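Local coordinates for probable GTPase engC (Thermotoga maritima, PDB 1U0L), which probably hydrolyses GTP slowly, as a circularly permuted GTPase that assists late maturation of the 30S ribosomal subunit, at residues Lys164-Ala175 with Phe219-Gly230. Numbering follows the deposited sequence.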
ATOM      1  N   LYS A 164      13.388   6.945  -4.431  1.00 38.63           N
ATOM      2  CA  LYS A 164      12.793   8.274  -4.464  1.00 40.12           C
ATOM      3  C   LYS A 164      12.103   8.400  -5.810  1.00 41.82           C
ATOM      4  O   LYS A 164      11.089   9.078  -5.948  1.00 43.51           O
ATOM      5  CB  LYS A 164      13.869   9.347  -4.358  1.00 33.04           C
ATOM      6  CG  LYS A 164      14.087   9.895  -2.969  1.00 34.07           C
ATOM      7  CD  LYS A 164      15.331  10.770  -2.952  1.00 33.60           C
ATOM      8  CE  LYS A 164      15.663  11.239  -1.555  1.00 33.69           C
ATOM      9  NZ  LYS A 164      17.050  11.770  -1.513  1.00 33.71           N
ATOM     10  N   GLU A 165      12.651   7.718  -6.804  1.00 40.38           N
ATOM     11  CA  GLU A 165      12.076   7.779  -8.128  1.00 40.30           C
ATOM     12  C   GLU A 165      10.638   7.281  -8.215  1.00 39.90           C
ATOM     13  O   GLU A 165       9.888   7.770  -9.045  1.00 43.98           O
ATOM     14  CB  GLU A 165      12.954   7.026  -9.123  1.00 47.14           C
ATOM     15  CG  GLU A 165      13.049   7.750 -10.439  1.00 54.13           C
ATOM     16  CD  GLU A 165      13.340   9.234 -10.243  1.00 58.96           C
ATOM     17  OE1 GLU A 165      14.432   9.559  -9.723  1.00 59.79           O
ATOM     18  OE2 GLU A 165      12.471  10.071 -10.601  1.00 60.52           O
ATOM     19  N   TYR A 166      10.240   6.328  -7.376  1.00 37.97           N
ATOM     20  CA  TYR A 166       8.863   5.832  -7.431  1.00 36.78           C
ATOM     21  C   TYR A 166       7.925   6.640  -6.567  1.00 39.51           C
ATOM     22  O   TYR A 166       6.725   6.677  -6.824  1.00 42.54           O
ATOM     23  CB  TYR A 166       8.728   4.387  -6.943  1.00 23.74           C
ATOM     24  CG  TYR A 166       9.456   3.352  -7.731  1.00 17.29           C
ATOM     25  CD1 TYR A 166      10.816   3.142  -7.545  1.00 15.97           C
ATOM     26  CD2 TYR A 166       8.794   2.591  -8.684  1.00 15.99           C
ATOM     27  CE1 TYR A 166      11.501   2.195  -8.296  1.00 15.36           C
ATOM     28  CE2 TYR A 166       9.469   1.645  -9.444  1.00 13.67           C
ATOM     29  CZ  TYR A 166      10.823   1.458  -9.244  1.00 13.91           C
ATOM     30  OH  TYR A 166      11.510   0.560 -10.010  1.00 16.53           O
ATOM     31  N   LEU A 167       8.455   7.256  -5.519  1.00 40.94           N
ATOM     32  CA  LEU A 167       7.615   8.017  -4.615  1.00 42.35           C
ATOM     33  C   LEU A 167       7.172   9.342  -5.206  1.00 42.86           C
ATOM     34  O   LEU A 167       6.106   9.851  -4.861  1.00 44.10           O
ATOM     35  CB  LEU A 167       8.354   8.240  -3.300  1.00 41.13           C
ATOM     36  CG  LEU A 167       8.757   6.946  -2.593  1.00 40.99           C
ATOM     37  CD1 LEU A 167       9.571   7.292  -1.352  1.00 40.48           C
ATOM     38  CD2 LEU A 167       7.512   6.134  -2.236  1.00 38.64           C
ATOM     39  N   LYS A 168       7.986   9.887  -6.103  1.00 34.92           N
ATOM     40  CA  LYS A 168       7.687  11.159  -6.752  1.00 37.84           C
ATOM     41  C   LYS A 168       6.235  11.293  -7.173  1.00 37.58           C
ATOM     42  O   LYS A 168       5.681  10.394  -7.810  1.00 35.40           O
ATOM     43  CB  LYS A 168       8.554  11.345  -7.997  1.00 81.33           C
ATOM     44  CG  LYS A 168       9.896  11.992  -7.765  1.00 85.35           C
ATOM     45  CD  LYS A 168      10.680  12.042  -9.063  1.00 89.05           C
ATOM     46  CE  LYS A 168      11.931  12.889  -8.926  1.00 91.74           C
ATOM     47  NZ  LYS A 168      12.818  12.401  -7.834  1.00 93.77           N
ATOM     48  N   GLY A 169       5.644  12.430  -6.808  1.00 57.19           N
ATOM     49  CA  GLY A 169       4.276  12.747  -7.168  1.00 55.74           C
ATOM     50  C   GLY A 169       3.166  12.010  -6.466  1.00 54.72           C
ATOM     51  O   GLY A 169       2.254  12.625  -5.921  1.00 57.74           O
ATOM     52  N   LYS A 170       3.247  10.689  -6.475  1.00 34.35           N
ATOM     53  CA  LYS A 170       2.229   9.830  -5.875  1.00 31.27           C
ATOM     54  C   LYS A 170       2.009   9.952  -4.369  1.00 29.09           C
ATOM     55  O   LYS A 170       2.787  10.586  -3.660  1.00 29.56           O
ATOM     56  CB  LYS A 170       2.558   8.381  -6.220  1.00 31.66           C
ATOM     57  CG  LYS A 170       2.806   8.177  -7.698  1.00 35.55           C
ATOM     58  CD  LYS A 170       3.451   6.842  -7.962  1.00 38.71           C
ATOM     59  CE  LYS A 170       3.827   6.695  -9.431  1.00 41.09           C
ATOM     60  NZ  LYS A 170       4.689   5.488  -9.658  1.00 44.72           N
ATOM     61  N   ILE A 171       0.912   9.362  -3.904  1.00 27.96           N
ATOM     62  CA  ILE A 171       0.592   9.312  -2.482  1.00 27.02           C
ATOM     63  C   ILE A 171       0.941   7.865  -2.144  1.00 27.24           C
ATOM     64  O   ILE A 171       0.340   6.941  -2.699  1.00 26.02           O
ATOM     65  CB  ILE A 171      -0.918   9.543  -2.213  1.00 32.15           C
ATOM     66  CG1 ILE A 171      -1.285  10.998  -2.512  1.00 31.99           C
ATOM     67  CG2 ILE A 171      -1.255   9.192  -0.758  1.00 32.18           C
ATOM     68  CD1 ILE A 171      -2.676  11.383  -2.048  1.00 28.76           C
ATOM     69  N   SER A 172       1.916   7.650  -1.265  1.00 27.72           N
ATOM     70  CA  SER A 172       2.306   6.281  -0.952  1.00 28.01           C
ATOM     71  C   SER A 172       2.127   5.794   0.480  1.00 27.42           C
ATOM     72  O   SER A 172       2.163   6.574   1.429  1.00 27.09           O
ATOM     73  CB  SER A 172       3.760   6.052  -1.373  1.00 33.18           C
ATOM     74  OG  SER A 172       3.867   5.901  -2.778  1.00 36.47           O
ATOM     75  N   THR A 173       1.922   4.486   0.624  1.00 31.72           N
ATOM     76  CA  THR A 173       1.790   3.888   1.948  1.00 31.69           C
ATOM     77  C   THR A 173       2.838   2.790   2.158  1.00 30.63           C
ATOM     78  O   THR A 173       2.998   1.885   1.340  1.00 29.85           O
ATOM     79  CB  THR A 173       0.393   3.298   2.190  1.00 26.83           C
ATOM     80  OG1 THR A 173       0.293   2.894   3.559  1.00 27.26           O
ATOM     81  CG2 THR A 173       0.152   2.093   1.294  1.00 24.72           C
ATOM     82  N   MET A 174       3.563   2.898   3.264  1.00 31.01           N
ATOM     83  CA  MET A 174       4.591   1.926   3.598  1.00 30.88           C
ATOM     84  C   MET A 174       3.903   0.711   4.202  1.00 29.15           C
ATOM     85  O   MET A 174       2.889   0.842   4.890  1.00 26.06           O
ATOM     86  CB  MET A 174       5.571   2.523   4.616  1.00 29.98           C
ATOM     87  CG  MET A 174       6.042   3.923   4.263  1.00 29.72           C
ATOM     88  SD  MET A 174       7.799   4.027   4.050  1.00 32.89           S
ATOM     89  CE  MET A 174       7.987   3.056   2.603  1.00 22.00           C
ATOM     90  N   ALA A 175       4.449  -0.469   3.936  1.00 26.73           N
ATOM     91  CA  ALA A 175       3.883  -1.698   4.480  1.00 26.76           C
ATOM     92  C   ALA A 175       4.967  -2.751   4.708  1.00 27.38           C
ATOM     93  O   ALA A 175       5.923  -2.864   3.934  1.00 26.14           O
ATOM     94  CB  ALA A 175       2.816  -2.220   3.550  1.00 13.86           C
ATOM     95  N   PHE A 219       6.696  14.971   0.558  1.00 35.99           N
ATOM     96  CA  PHE A 219       8.084  14.677   0.244  1.00 37.52           C
ATOM     97  C   PHE A 219       8.770  15.892  -0.349  1.00 37.48           C
ATOM     98  O   PHE A 219       8.154  16.694  -1.056  1.00 36.20           O
ATOM     99  CB  PHE A 219       8.189  13.526  -0.761  1.00 46.97           C
ATOM    100  CG  PHE A 219       8.125  12.164  -0.135  1.00 48.07           C
ATOM    101  CD1 PHE A 219       7.231  11.208  -0.611  1.00 48.14           C
ATOM    102  CD2 PHE A 219       8.964  11.834   0.922  1.00 47.32           C
ATOM    103  CE1 PHE A 219       7.170   9.943  -0.043  1.00 48.91           C
ATOM    104  CE2 PHE A 219       8.912  10.570   1.498  1.00 48.34           C
ATOM    105  CZ  PHE A 219       8.014   9.624   1.016  1.00 48.24           C
ATOM    106  N   ASP A 220      10.057  16.012  -0.062  1.00 50.20           N
ATOM    107  CA  ASP A 220      10.861  17.101  -0.582  1.00 49.83           C
ATOM    108  C   ASP A 220      10.624  17.224  -2.075  1.00 48.83           C
ATOM    109  O   ASP A 220      10.415  18.316  -2.598  1.00 48.75           O
ATOM    110  CB  ASP A 220      12.339  16.802  -0.347  1.00 58.91           C
ATOM    111  CG  ASP A 220      12.969  17.747   0.636  1.00 63.95           C
ATOM    112  OD1 ASP A 220      12.211  18.443   1.346  1.00 67.14           O
ATOM    113  OD2 ASP A 220      14.219  17.790   0.707  1.00 68.26           O
ATOM    114  N   PHE A 221      10.645  16.077  -2.744  1.00 35.77           N
ATOM    115  CA  PHE A 221      10.505  15.995  -4.187  1.00 33.17           C
ATOM    116  C   PHE A 221       9.090  15.897  -4.727  1.00 32.95           C
ATOM    117  O   PHE A 221       8.898  15.492  -5.878  1.00 34.21           O
ATOM    118  CB  PHE A 221      11.313  14.802  -4.678  1.00 36.88           C
ATOM    119  CG  PHE A 221      11.025  13.538  -3.919  1.00 39.27           C
ATOM    120  CD1 PHE A 221       9.856  12.819  -4.154  1.00 40.63           C
ATOM    121  CD2 PHE A 221      11.901  13.085  -2.946  1.00 39.47           C
ATOM    122  CE1 PHE A 221       9.568  11.669  -3.428  1.00 41.47           C
ATOM    123  CE2 PHE A 221      11.623  11.941  -2.219  1.00 40.32           C
ATOM    124  CZ  PHE A 221      10.454  11.231  -2.459  1.00 41.27           C
ATOM    125  N   GLY A 222       8.099  16.258  -3.919  1.00 34.65           N
ATOM    126  CA  GLY A 222       6.727  16.198  -4.391  1.00 34.65           C
ATOM    127  C   GLY A 222       6.140  14.808  -4.284  1.00 36.99           C
ATOM    128  O   GLY A 222       6.692  13.828  -4.795  1.00 39.17           O
ATOM    129  N   GLY A 223       4.998  14.719  -3.620  1.00 38.10           N
ATOM    130  CA  GLY A 223       4.351  13.437  -3.430  1.00 36.91           C
ATOM    131  C   GLY A 223       4.134  13.317  -1.939  1.00 37.01           C
ATOM    132  O   GLY A 223       4.651  14.136  -1.176  1.00 36.09           O
ATOM    133  N   TYR A 224       3.367  12.323  -1.515  1.00 42.84           N
ATOM    134  CA  TYR A 224       3.127  12.142  -0.098  1.00 42.77           C
ATOM    135  C   TYR A 224       3.237  10.699   0.315  1.00 42.21           C
ATOM    136  O   TYR A 224       3.079   9.788  -0.505  1.00 42.44           O
ATOM    137  CB  TYR A 224       1.730  12.585   0.298  1.00 45.19           C
ATOM    138  CG  TYR A 224       1.326  13.971  -0.097  1.00 50.32           C
ATOM    139  CD1 TYR A 224       0.864  14.245  -1.388  1.00 51.22           C
ATOM    140  CD2 TYR A 224       1.282  14.992   0.853  1.00 52.18           C
ATOM    141  CE1 TYR A 224       0.354  15.497  -1.718  1.00 52.86           C
ATOM    142  CE2 TYR A 224       0.773  16.247   0.533  1.00 55.02           C
ATOM    143  CZ  TYR A 224       0.306  16.490  -0.750  1.00 54.35           C
ATOM    144  OH  TYR A 224      -0.257  17.705  -1.038  1.00 55.79           O
ATOM    145  N   VAL A 225       3.499  10.508   1.604  1.00 44.57           N
ATOM    146  CA  VAL A 225       3.554   9.182   2.198  1.00 42.34           C
ATOM    147  C   VAL A 225       2.763   9.266   3.495  1.00 41.30           C
ATOM    148  O   VAL A 225       2.832  10.262   4.219  1.00 41.83           O
ATOM    149  CB  VAL A 225       4.988   8.690   2.488  1.00 24.27           C
ATOM    150  CG1 VAL A 225       5.649   9.537   3.584  1.00 21.70           C
ATOM    151  CG2 VAL A 225       4.927   7.198   2.867  1.00 21.42           C
ATOM    152  N   VAL A 226       2.003   8.216   3.775  1.00 26.67           N
ATOM    153  CA  VAL A 226       1.160   8.193   4.955  1.00 23.53           C
ATOM    154  C   VAL A 226       1.866   8.136   6.298  1.00 24.65           C
ATOM    155  O   VAL A 226       2.958   7.604   6.447  1.00 23.35           O
ATOM    156  CB  VAL A 226       0.128   7.044   4.873  1.00  8.69           C
ATOM    157  CG1 VAL A 226      -1.028   7.309   5.823  1.00  4.88           C
ATOM    158  CG2 VAL A 226      -0.400   6.917   3.447  1.00  4.69           C
ATOM    159  N   ASP A 227       1.193   8.749   7.259  1.00 43.76           N
ATOM    160  CA  ASP A 227       1.576   8.866   8.657  1.00 44.07           C
ATOM    161  C   ASP A 227       1.993   7.507   9.193  1.00 43.96           C
ATOM    162  O   ASP A 227       3.148   7.277   9.491  1.00 43.13           O
ATOM    163  CB  ASP A 227       0.349   9.366   9.417  1.00 46.32           C
ATOM    164  CG  ASP A 227       0.688  10.023  10.710  1.00 49.22           C
ATOM    165  OD1 ASP A 227       1.817  10.535  10.819  1.00 53.79           O
ATOM    166  OD2 ASP A 227      -0.185  10.046  11.606  1.00 50.42           O
ATOM    167  N   THR A 228       1.017   6.611   9.295  1.00 46.32           N
ATOM    168  CA  THR A 228       1.218   5.260   9.802  1.00 43.15           C
ATOM    169  C   THR A 228       1.356   4.260   8.637  1.00 43.30           C
ATOM    170  O   THR A 228       1.190   4.633   7.472  1.00 43.84           O
ATOM    171  CB  THR A 228       0.034   4.871  10.728  1.00 35.93           C
ATOM    172  OG1 THR A 228      -1.042   4.334   9.952  1.00 35.48           O
ATOM    173  CG2 THR A 228      -0.488   6.112  11.467  1.00 34.57           C
ATOM    174  N   PRO A 229       1.676   2.982   8.933  1.00 28.53           N
ATOM    175  CA  PRO A 229       1.838   1.973   7.874  1.00 23.17           C
ATOM    176  C   PRO A 229       0.547   1.363   7.370  1.00 23.30           C
ATOM    177  O   PRO A 229      -0.473   1.361   8.071  1.00 20.42           O
ATOM    178  CB  PRO A 229       2.742   0.917   8.515  1.00 15.36           C
ATOM    179  CG  PRO A 229       3.403   1.633   9.634  1.00 17.93           C
ATOM    180  CD  PRO A 229       2.290   2.498  10.180  1.00 18.53           C
ATOM    181  N   GLY A 230       0.634   0.821   6.155  1.00 29.07           N
ATOM    182  CA  GLY A 230      -0.491   0.199   5.491  1.00 30.71           C
ATOM    183  C   GLY A 230      -1.292  -0.797   6.295  1.00 34.17           C
ATOM    184  O   GLY A 230      -1.621  -0.569   7.467  1.00 38.37           O
TER
HETATM  185  O   HOH W   1      -1.087   3.764   5.483  1.00 25.87           O
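Ser172 N donates to Tyr224 O, and Val226 N donates to Ser172 O at 2.9 Å. Tyr224 N reaches Lys170 O at 2.8 Å. These bonds join strands 171-175 and 224-226 in parallel, with axes inclined by 33°. Beyond the paired part, Gly230 N meets Met174 O almost straight, with an angle of 178° at the hydrogen. A water bridges Thr173 OG1 and Thr228 O, beyond the last strand-to-strand bond at Val226. Thr173 OG1 lies anti to its own backbone N (chi1 -172°), which turns the hydroxyl to this water.

At the other end, Gly169 N bonds to Gly222 O at 2.7 Å, approaching from above the carbonyl plane. Gly222 closes a type I turn begun at Phe219. The Phe221 ring from this turn packs on the end of helix 160-167. Leu167 CB sits at the ring edge, 3.6 Å from Phe221 CE1. Lys164 CG meets Phe221 CE2, the chain beyond CG is extended, and NZ forms a salt bridge with Glu161. Leu167 CD1 touches Phe219 CZ at 3.7 Å.

Side chains also meet on both faces of the sheet. Ile171 CG1 approaches Tyr224 CD1 on one face, and the Tyr224 hydroxyl bonds to Glu26. On the other, Met174 CG lies 3.7 Å from Val225 CG2. Leu186 of helix 182-189 packs on Val225, and Ile189 of the same helix packs on Leu167 and Phe221.

Strand 87-92 flanks 171-175 on its other edge. Strand 171-175 leads into the P-loop, and Pro229 lies beside its Lys182, near bound GDP. This is the mostly parallel sheet of a P-loop GTPase domain, here circularly permuted.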